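Side-chain contacts in aspartate aminotransferase (PDB 4H51), which probably catalyses the reversible transfer of an amino group between aspartate and 2-oxoglutarate with pyridoxal 5'-phosphate, working as a homodimer: residues K127-V132 against E256-Q261; P148-V153 against V192-Q197; H223-F228 against L277-K282. All blocks are in the same frame, centred on the assembly; numbering follows the deposited sequence.

Interaction 1 (K127-V132 against E256-Q261); sequences KLLTRV and EVLLAQ
L129 and L258 reach toward each other and meet tip to tip, and CD2 of L258 makes the closer of the two approaches in the contact. It approaches the branch point of L129: CD1 of L129 lies 3.5 Å from L258 CD2, and the CG and CD2 of L129 are close to the same methyl, so the fork of one leucine is met by one prong of the other. L258 presents its two methyls in different directions. While CD2 is taken up by L129, CD1 turns to L128, whose CD2 is a looser 4.3 Å from L258 CD1. The CG of L258 is anti to its backbone N (chi1 -170°), which carries CG off the strand toward the helix, with CD2 leading. The backbones stay well apart, with the CA atoms of L129 and L258 9.4 Å from each other, and side chains alone span the gap. Here helix 117-129 packs on one face of the central mixed sheet of the large domain, as in fold type I pyridoxal-phosphate enzymes; L259 of strand 258-262, and V257 just before it, instead touch helix 90-101. The contact is entirely apolar and buried, with no hydrogen bond between the segments. L129 also touches W21 of the second subunit, and L128 packs on V293 and M294 of helix 287-299. After the two leucines, T130 OG1 donates to K127 O at 2.7 Å, in the carbonyl plane and on a lone pair, while K127 NZ makes a salt bridge to E301.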
loop_
_atom_site.group_PDB
_atom_site.type_symbol
_atom_site.label_atom_id
_atom_site.label_comp_id
_atom_site.label_asym_id
_atom_site.label_seq_id
_atom_site.Cartn_x
_atom_site.Cartn_y
_atom_site.Cartn_z
ATOM N N LYS B 127 -13.392 -3.279 3.323
ATOM C CA LYS B 127 -13.099 -4.130 4.485
ATOM C C LYS B 127 -13.681 -3.594 5.766
ATOM O O LYS B 127 -14.266 -4.323 6.555
ATOM C CB LYS B 127 -11.572 -4.339 4.639
ATOM C CG LYS B 127 -10.990 -5.144 3.486
ATOM C CD LYS B 127 -9.492 -5.443 3.591
ATOM C CE LYS B 127 -8.894 -5.538 2.186
ATOM N NZ LYS B 127 -7.576 -6.245 2.079
ATOM N N LEU B 128 -13.538 -2.303 6.003
ATOM C CA LEU B 128 -14.117 -1.718 7.217
ATOM C C LEU B 128 -15.638 -2.008 7.332
ATOM O O LEU B 128 -16.175 -2.268 8.417
ATOM C CB LEU B 128 -13.876 -0.206 7.225
ATOM C CG LEU B 128 -14.492 0.625 8.360
ATOM C CD1 LEU B 128 -13.911 0.256 9.729
ATOM C CD2 LEU B 128 -14.258 2.106 8.083
ATOM N N LEU B 129 -16.315 -1.925 6.200
ATOM C CA LEU B 129 -17.785 -2.060 6.141
ATOM C C LEU B 129 -18.218 -3.487 6.496
ATOM O O LEU B 129 -19.337 -3.685 6.964
ATOM C CB LEU B 129 -18.293 -1.659 4.762
ATOM C CG LEU B 129 -18.353 -0.142 4.544
ATOM C CD1 LEU B 129 -18.619 0.232 3.113
ATOM C CD2 LEU B 129 -19.321 0.605 5.436
ATOM N N THR B 130 -17.349 -4.469 6.268
ATOM C CA THR B 130 -17.636 -5.850 6.682
ATOM C C THR B 130 -17.693 -5.973 8.210
ATOM O O THR B 130 -18.165 -6.992 8.716
ATOM C CB THR B 130 -16.651 -6.884 6.094
ATOM O OG1 THR B 130 -15.364 -6.810 6.747
ATOM C CG2 THR B 130 -16.497 -6.683 4.586
ATOM N N ARG B 131 -17.236 -4.955 8.944
ATOM C CA ARG B 131 -17.361 -4.950 10.411
ATOM C C ARG B 131 -18.649 -4.316 10.942
ATOM O O ARG B 131 -18.890 -4.359 12.147
ATOM C CB ARG B 131 -16.156 -4.265 11.050
ATOM C CG ARG B 131 -14.794 -4.765 10.563
ATOM C CD ARG B 131 -14.651 -6.232 10.877
ATOM N NE ARG B 131 -13.452 -6.782 10.288
ATOM C CZ ARG B 131 -12.269 -6.766 10.882
ATOM N NH1 ARG B 131 -12.126 -6.234 12.107
ATOM N NH2 ARG B 131 -11.238 -7.307 10.252
ATOM N N VAL B 132 -19.430 -3.701 10.043
ATOM C CA VAL B 132 -20.657 -2.956 10.376
ATOM C C VAL B 132 -21.862 -3.647 9.699
ATOM O O VAL B 132 -22.977 -3.589 10.200
ATOM C CB VAL B 132 -20.554 -1.479 9.893
ATOM C CG1 VAL B 132 -21.505 -0.596 10.661
ATOM C CG2 VAL B 132 -19.145 -0.955 10.058
ATOM N N GLU B 256 -24.138 9.436 6.864
ATOM C CA GLU B 256 -22.809 9.028 7.312
ATOM C C GLU B 256 -21.925 8.617 6.139
ATOM O O GLU B 256 -21.704 7.418 5.899
ATOM C CB GLU B 256 -22.922 7.921 8.351
ATOM C CG GLU B 256 -23.405 8.499 9.673
ATOM C CD GLU B 256 -23.634 7.444 10.726
ATOM O OE1 GLU B 256 -23.963 6.289 10.363
ATOM O OE2 GLU B 256 -23.511 7.769 11.914
ATOM N N VAL B 257 -21.438 9.614 5.431
ATOM C CA VAL B 257 -20.658 9.388 4.230
ATOM C C VAL B 257 -19.324 8.714 4.547
ATOM O O VAL B 257 -18.547 9.208 5.352
ATOM C CB VAL B 257 -20.386 10.731 3.557
ATOM C CG1 VAL B 257 -19.418 10.551 2.401
ATOM C CG2 VAL B 257 -21.709 11.373 3.142
ATOM N N LEU B 258 -19.071 7.578 3.894
ATOM C CA LEU B 258 -17.771 7.003 3.788
ATOM C C LEU B 258 -17.244 7.451 2.409
ATOM O O LEU B 258 -17.980 7.383 1.401
ATOM C CB LEU B 258 -17.835 5.489 3.845
ATOM C CG LEU B 258 -16.526 4.682 3.972
ATOM C CD1 LEU B 258 -15.835 5.013 5.274
ATOM C CD2 LEU B 258 -16.758 3.155 3.864
ATOM N N LEU B 259 -16.009 7.921 2.380
ATOM C CA LEU B 259 -15.421 8.502 1.150
ATOM C C LEU B 259 -13.954 8.081 0.936
ATOM O O LEU B 259 -13.121 8.170 1.843
ATOM C CB LEU B 259 -15.601 10.042 1.110
ATOM C CG LEU B 259 -15.314 10.775 -0.225
ATOM C CD1 LEU B 259 -16.284 11.934 -0.478
ATOM C CD2 LEU B 259 -13.871 11.233 -0.182
ATOM N N ALA B 260 -13.683 7.620 -0.305
ATOM C CA ALA B 260 -12.375 7.216 -0.826
ATOM C C ALA B 260 -11.854 8.300 -1.741
ATOM O O ALA B 260 -12.458 8.593 -2.785
ATOM C CB ALA B 260 -12.494 5.914 -1.626
ATOM N N GLN B 261 -10.747 8.914 -1.371
ATOM C CA GLN B 261 -10.203 10.059 -2.097
ATOM C C GLN B 261 -8.857 9.729 -2.717
ATOM O O GLN B 261 -8.011 9.099 -2.075
ATOM C CB GLN B 261 -10.060 11.194 -1.093
ATOM C CG GLN B 261 -9.414 12.451 -1.567
ATOM C CD GLN B 261 -9.295 13.457 -0.445
ATOM O OE1 GLN B 261 -8.662 13.166 0.583
ATOM N NE2 GLN B 261 -9.842 14.677 -0.659
#

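Interaction 2 (P148-V153 against V192-Q197); sequences PNHYGV and VFILHQ
The imidazole of H150 projects from helix 148-156 onto strand 192-196, joining a helix to the central sheet of the aminotransferase large domain. Two residues of the strand receive it. I194 lies over one face of the ring: its CG2 is 4.1 Å from the centroid of the H150 ring and 23° off the ring normal, a CH-pi contact displaced toward the rim. That methyl is anti to the backbone N of I194, while CG1 takes the place beside the N (chi1 -61°), so the smaller branch meets the imidazole. H196 NE2 comes to the edge of the H150 ring. The two histidines form an offset edge-to-face pair in which H150 supplies the edge, their centroids 5.3 Å apart and their planes at 71°. The tight part of the contact is therefore small and wholly buried, gathered round CE1 of H150, and L142 of strand 140-144 touches both H150 and I194. On the solvent side, P148 and Y151 are exposed, whereas N149 is buried against the second subunit and bonds through ND2 to its R299 O. Polar partners outside the segments would fix the rotation of the H150 ring: D229 on strand 225-230 at NE2, and T146 OG1 at ND1. This is consistent with class I aminotransferases, where the equivalent histidine supports the aspartate that pairs with the pyridine nitrogen of the cofactor. T146 OG1 also hydrogen-bonds H196 NE2, the nitrogen that lies 3.6 Å from H150 CE1 and near the plane of that ring.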
loop_
_atom_site.group_PDB
_atom_site.type_symbol
_atom_site.label_atom_id
_atom_site.label_comp_id
_atom_site.label_asym_id
_atom_site.label_seq_id
_atom_site.Cartn_x
_atom_site.Cartn_y
_atom_site.Cartn_z
ATOM N N PRO B 148 -13.702 -0.764 -13.875
ATOM C CA PRO B 148 -13.586 -2.196 -13.889
ATOM C C PRO B 148 -13.018 -2.757 -12.624
ATOM O O PRO B 148 -13.405 -3.843 -12.251
ATOM C CB PRO B 148 -12.647 -2.457 -15.061
ATOM C CG PRO B 148 -12.946 -1.354 -16.006
ATOM C CD PRO B 148 -13.193 -0.156 -15.119
ATOM N N ASN B 149 -12.162 -2.016 -11.901
ATOM C CA ASN B 149 -11.583 -2.568 -10.697
ATOM C C ASN B 149 -12.508 -2.590 -9.472
ATOM O O ASN B 149 -12.194 -3.245 -8.507
ATOM C CB ASN B 149 -10.300 -1.806 -10.340
ATOM C CG ASN B 149 -9.305 -2.638 -9.497
ATOM O OD1 ASN B 149 -9.226 -3.848 -9.684
ATOM N ND2 ASN B 149 -8.467 -1.968 -8.647
ATOM N N HIS B 150 -13.646 -1.890 -9.469
ATOM C CA HIS B 150 -14.560 -1.930 -8.294
ATOM C C HIS B 150 -14.919 -3.343 -7.908
ATOM O O HIS B 150 -14.895 -3.693 -6.743
ATOM C CB HIS B 150 -15.874 -1.143 -8.517
ATOM C CG HIS B 150 -15.789 0.341 -8.205
ATOM N ND1 HIS B 150 -16.623 1.271 -8.782
ATOM C CD2 HIS B 150 -14.940 1.060 -7.368
ATOM C CE1 HIS B 150 -16.312 2.480 -8.318
ATOM N NE2 HIS B 150 -15.274 2.359 -7.480
ATOM N N TYR B 151 -15.316 -4.153 -8.896
ATOM C CA TYR B 151 -15.810 -5.511 -8.636
ATOM C C TYR B 151 -14.787 -6.377 -7.877
ATOM O O TYR B 151 -15.068 -6.982 -6.801
ATOM C CB TYR B 151 -16.299 -6.162 -9.982
ATOM C CG TYR B 151 -17.196 -7.363 -9.740
ATOM C CD1 TYR B 151 -16.627 -8.640 -9.467
ATOM C CD2 TYR B 151 -18.588 -7.228 -9.688
ATOM C CE1 TYR B 151 -17.432 -9.765 -9.189
ATOM C CE2 TYR B 151 -19.390 -8.340 -9.383
ATOM C CZ TYR B 151 -18.820 -9.601 -9.149
ATOM O OH TYR B 151 -19.631 -10.696 -8.857
ATOM N N GLY B 152 -13.570 -6.405 -8.402
ATOM C CA GLY B 152 -12.510 -7.204 -7.804
ATOM C C GLY B 152 -12.129 -6.726 -6.429
ATOM O O GLY B 152 -11.875 -7.519 -5.532
ATOM N N VAL B 153 -12.066 -5.411 -6.260
ATOM C CA VAL B 153 -11.745 -4.836 -4.972
ATOM C C VAL B 153 -12.774 -5.236 -3.941
ATOM O O VAL B 153 -12.456 -5.687 -2.851
ATOM C CB VAL B 153 -11.594 -3.278 -5.039
ATOM C CG1 VAL B 153 -11.438 -2.719 -3.651
ATOM C CG2 VAL B 153 -10.389 -2.924 -5.920
ATOM N N VAL B 192 -25.338 -1.295 0.908
ATOM C CA VAL B 192 -24.218 -0.411 0.634
ATOM C C VAL B 192 -24.216 0.025 -0.827
ATOM O O VAL B 192 -24.364 -0.830 -1.708
ATOM C CB VAL B 192 -22.895 -1.092 0.937
ATOM C CG1 VAL B 192 -21.754 -0.073 0.747
ATOM C CG2 VAL B 192 -22.876 -1.613 2.365
ATOM N N PHE B 193 -24.080 1.328 -1.093
ATOM C CA PHE B 193 -24.005 1.839 -2.458
ATOM C C PHE B 193 -22.698 2.565 -2.663
ATOM O O PHE B 193 -22.418 3.556 -1.960
ATOM C CB PHE B 193 -25.140 2.794 -2.760
ATOM C CG PHE B 193 -26.427 2.103 -3.056
ATOM C CD1 PHE B 193 -27.155 1.506 -2.029
ATOM C CD2 PHE B 193 -26.857 1.951 -4.351
ATOM C CE1 PHE B 193 -28.327 0.836 -2.305
ATOM C CE2 PHE B 193 -28.016 1.276 -4.620
ATOM C CZ PHE B 193 -28.742 0.687 -3.586
ATOM N N ILE B 194 -21.923 2.095 -3.644
ATOM C CA ILE B 194 -20.728 2.822 -4.118
ATOM C C ILE B 194 -21.156 3.780 -5.228
ATOM O O ILE B 194 -21.567 3.356 -6.298
ATOM C CB ILE B 194 -19.631 1.864 -4.549
ATOM C CG1 ILE B 194 -19.206 0.995 -3.359
ATOM C CG2 ILE B 194 -18.435 2.624 -5.151
ATOM C CD1 ILE B 194 -18.044 0.060 -3.647
ATOM N N LEU B 195 -21.031 5.077 -4.928
ATOM C CA LEU B 195 -21.335 6.197 -5.813
ATOM C C LEU B 195 -20.101 6.964 -6.250
ATOM O O LEU B 195 -19.252 7.271 -5.453
ATOM C CB LEU B 195 -22.261 7.139 -5.090
ATOM C CG LEU B 195 -23.551 6.494 -4.519
ATOM C CD1 LEU B 195 -24.291 7.583 -3.785
ATOM C CD2 LEU B 195 -24.426 5.862 -5.652
ATOM N N HIS B 196 -20.013 7.302 -7.542
ATOM C CA HIS B 196 -18.950 8.152 -8.024
ATOM C C HIS B 196 -19.315 9.560 -7.702
ATOM O O HIS B 196 -20.368 10.055 -8.170
ATOM C CB HIS B 196 -18.792 8.024 -9.541
ATOM C CG HIS B 196 -18.455 6.622 -10.023
ATOM N ND1 HIS B 196 -17.330 6.345 -10.730
ATOM C CD2 HIS B 196 -19.112 5.424 -9.865
ATOM C CE1 HIS B 196 -17.319 5.028 -11.042
ATOM N NE2 HIS B 196 -18.390 4.461 -10.502
ATOM N N GLN B 197 -18.422 10.220 -6.949
ATOM C CA GLN B 197 -18.663 11.545 -6.413
ATOM C C GLN B 197 -18.809 12.598 -7.525
ATOM O O GLN B 197 -19.690 13.458 -7.450
ATOM C CB GLN B 197 -17.553 11.903 -5.407
ATOM C CG GLN B 197 -17.964 12.890 -4.339
ATOM C CD GLN B 197 -18.012 14.337 -4.813
ATOM O OE1 GLN B 197 -18.841 15.117 -4.361
ATOM N NE2 GLN B 197 -17.087 14.705 -5.639
#

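Interaction 3 (H223-F228 against L277-K282); sequences HHQVFF and LSLLLK
F227 lays the far end of its ring against L277, the two side chains crossing at about a right angle. One methyl does the touching: L277 CD1 is 3.9 Å from F227 CE1 and 4.1 Å from F227 CZ. Neither residue points its CB straight at the other segment. The ring arrives because the CG of F227 is anti to its backbone N (chi1 -169°), and L277 extends in the same way from its own strand. The strands concerned, 225-230 and 274-280, are not neighbours. Strand 258-262 runs between them in the mixed sheet, parallel to the first and antiparallel to the second, and the CA atoms of F227 and L279 are accordingly 9.1 Å apart. The contact thus passes over the middle strand, with L258 touching both F227 and L277, and helix 117-129 packs on the same two side chains through L129 on F227 and through A121 and L124 on L277. The second approach is slighter: Q225 NE2 comes within 4.4 Å of L279 CD1. The amide is held by polar partners other than L279. Its NE2 donates to V226 O at 3.1 Å with an N-H...O angle of 154°, reaching that oxygen from well above the carbonyl plane, and also bonds E256 O. Its OE1 bonds W21 NE1 of the second subunit, and that tryptophan packs on L279 as well. The contact across the middle strand thus contains no hydrogen bond and rests mainly on F227 against L277, while the buried Q225 amide spends its hydrogen bonds on its own strand, the loop that leads into the middle strand and the dimer interface.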
loop_
_atom_site.group_PDB
_atom_site.type_symbol
_atom_site.label_atom_id
_atom_site.label_comp_id
_atom_site.label_asym_id
_atom_site.label_seq_id
_atom_site.Cartn_x
_atom_site.Cartn_y
_atom_site.Cartn_z
ATOM N N HIS B 223 -32.130 3.966 4.596
ATOM C CA HIS B 223 -31.053 3.742 5.567
ATOM C C HIS B 223 -29.896 3.009 4.951
ATOM O O HIS B 223 -29.228 2.177 5.591
ATOM C CB HIS B 223 -31.582 2.995 6.776
ATOM C CG HIS B 223 -32.938 3.499 7.253
ATOM N ND1 HIS B 223 -33.072 4.576 8.049
ATOM C CD2 HIS B 223 -34.222 3.067 6.953
ATOM C CE1 HIS B 223 -34.372 4.793 8.305
ATOM N NE2 HIS B 223 -35.093 3.883 7.618
ATOM N N HIS B 224 -29.618 3.330 3.692
ATOM C CA HIS B 224 -28.448 2.774 3.016
ATOM C C HIS B 224 -27.168 3.399 3.476
ATOM O O HIS B 224 -27.116 4.579 3.862
ATOM C CB HIS B 224 -28.570 2.953 1.504
ATOM C CG HIS B 224 -29.701 2.175 0.858
ATOM N ND1 HIS B 224 -29.977 0.915 1.186
ATOM C CD2 HIS B 224 -30.533 2.500 -0.236
ATOM C CE1 HIS B 224 -30.976 0.453 0.384
ATOM N NE2 HIS B 224 -31.300 1.433 -0.498
ATOM N N GLN B 225 -26.094 2.624 3.415
ATOM C CA GLN B 225 -24.746 3.189 3.561
ATOM C C GLN B 225 -24.273 3.737 2.236
ATOM O O GLN B 225 -24.226 3.007 1.203
ATOM C CB GLN B 225 -23.751 2.136 4.027
ATOM C CG GLN B 225 -22.304 2.633 4.141
ATOM C CD GLN B 225 -22.096 3.610 5.280
ATOM O OE1 GLN B 225 -22.531 3.361 6.426
ATOM N NE2 GLN B 225 -21.462 4.761 4.981
ATOM N N VAL B 226 -23.863 4.996 2.263
ATOM C CA VAL B 226 -23.212 5.610 1.073
ATOM C C VAL B 226 -21.689 5.526 1.178
ATOM O O VAL B 226 -21.088 5.968 2.167
ATOM C CB VAL B 226 -23.661 7.081 0.885
ATOM C CG1 VAL B 226 -22.884 7.770 -0.213
ATOM C CG2 VAL B 226 -25.176 7.178 0.596
ATOM N N PHE B 227 -21.063 5.037 0.119
ATOM C CA PHE B 227 -19.600 5.016 -0.047
ATOM C C PHE B 227 -19.243 5.754 -1.341
ATOM O O PHE B 227 -19.410 5.236 -2.425
ATOM C CB PHE B 227 -19.109 3.563 -0.084
ATOM C CG PHE B 227 -17.622 3.368 0.013
ATOM C CD1 PHE B 227 -16.759 4.393 0.235
ATOM C CD2 PHE B 227 -17.106 2.072 -0.083
ATOM C CE1 PHE B 227 -15.391 4.196 0.360
ATOM C CE2 PHE B 227 -15.755 1.842 0.046
ATOM C CZ PHE B 227 -14.879 2.906 0.272
ATOM N N PHE B 228 -18.756 6.977 -1.217
ATOM C CA PHE B 228 -18.325 7.777 -2.356
ATOM C C PHE B 228 -16.924 7.390 -2.782
ATOM O O PHE B 228 -16.014 7.255 -1.960
ATOM C CB PHE B 228 -18.359 9.284 -2.044
ATOM C CG PHE B 228 -19.709 9.927 -2.203
ATOM C CD1 PHE B 228 -20.304 10.013 -3.463
ATOM C CD2 PHE B 228 -20.359 10.524 -1.123
ATOM C CE1 PHE B 228 -21.533 10.647 -3.611
ATOM C CE2 PHE B 228 -21.571 11.131 -1.262
ATOM C CZ PHE B 228 -22.183 11.163 -2.527
ATOM N N LEU B 277 -9.189 7.717 3.353
ATOM C CA LEU B 277 -10.523 7.157 3.610
ATOM C C LEU B 277 -11.084 7.886 4.806
ATOM O O LEU B 277 -10.402 8.032 5.834
ATOM C CB LEU B 277 -10.451 5.634 3.927
ATOM C CG LEU B 277 -11.792 5.007 4.343
ATOM C CD1 LEU B 277 -12.767 4.822 3.164
ATOM C CD2 LEU B 277 -11.482 3.656 4.988
ATOM N N SER B 278 -12.328 8.349 4.693
ATOM C CA SER B 278 -12.940 9.138 5.723
ATOM C C SER B 278 -14.428 8.723 5.927
ATOM O O SER B 278 -15.104 8.296 4.993
ATOM C CB SER B 278 -12.795 10.625 5.422
ATOM O OG SER B 278 -13.557 11.006 4.329
ATOM N N LEU B 279 -14.863 8.820 7.177
ATOM C CA LEU B 279 -16.234 8.599 7.582
ATOM C C LEU B 279 -16.725 9.788 8.399
ATOM O O LEU B 279 -16.073 10.202 9.352
ATOM C CB LEU B 279 -16.355 7.366 8.487
ATOM C CG LEU B 279 -17.743 6.959 9.020
ATOM C CD1 LEU B 279 -18.719 6.594 7.914
ATOM C CD2 LEU B 279 -17.644 5.805 9.992
ATOM N N LEU B 280 -17.903 10.261 8.049
ATOM C CA LEU B 280 -18.659 11.179 8.871
ATOM C C LEU B 280 -19.523 10.397 9.825
ATOM O O LEU B 280 -20.360 9.607 9.375
ATOM C CB LEU B 280 -19.620 11.982 7.997
ATOM C CG LEU B 280 -18.976 12.851 6.924
ATOM C CD1 LEU B 280 -20.063 13.656 6.175
ATOM C CD2 LEU B 280 -17.924 13.762 7.537
ATOM N N LEU B 281 -19.403 10.640 11.124
ATOM C CA LEU B 281 -20.167 9.826 12.044
ATOM C C LEU B 281 -21.085 10.649 12.970
ATOM O O LEU B 281 -20.650 11.541 13.716
ATOM C CB LEU B 281 -19.231 8.822 12.758
ATOM C CG LEU B 281 -19.824 7.595 13.477
ATOM C CD1 LEU B 281 -20.926 6.878 12.705
ATOM C CD2 LEU B 281 -18.770 6.585 13.887
ATOM N N LYS B 282 -22.380 10.341 12.841
ATOM C CA LYS B 282 -23.425 10.802 13.717
ATOM C C LYS B 282 -22.911 10.908 15.158
ATOM O O LYS B 282 -22.890 12.006 15.730
ATOM C CB LYS B 282 -24.616 9.837 13.634
#

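All three contacts reach the same sheet, with strand 225-230 between strands 192-196 and 258-262. Interactions 1 and 3 are the closest pair, their centres 6 Å apart, tied by backbone hydrogen bonds between neighbouring strands, L258 O to F228 N and L259 N to S278 O, both 2.8 Å. Interaction 2 lies about 12 Å from interaction 1 and 14 Å from interaction 3, centre to centre; V192 CG1 packs 3.9 Å from L129 CD1, and another such backbone bond joins F193 N to Q225 O. Interaction 2 probably bears on the active site, since H150 bonds D229, whose family equivalent pairs with the cofactor; K265, modified by pyridoxal phosphate, follows strand 258-262.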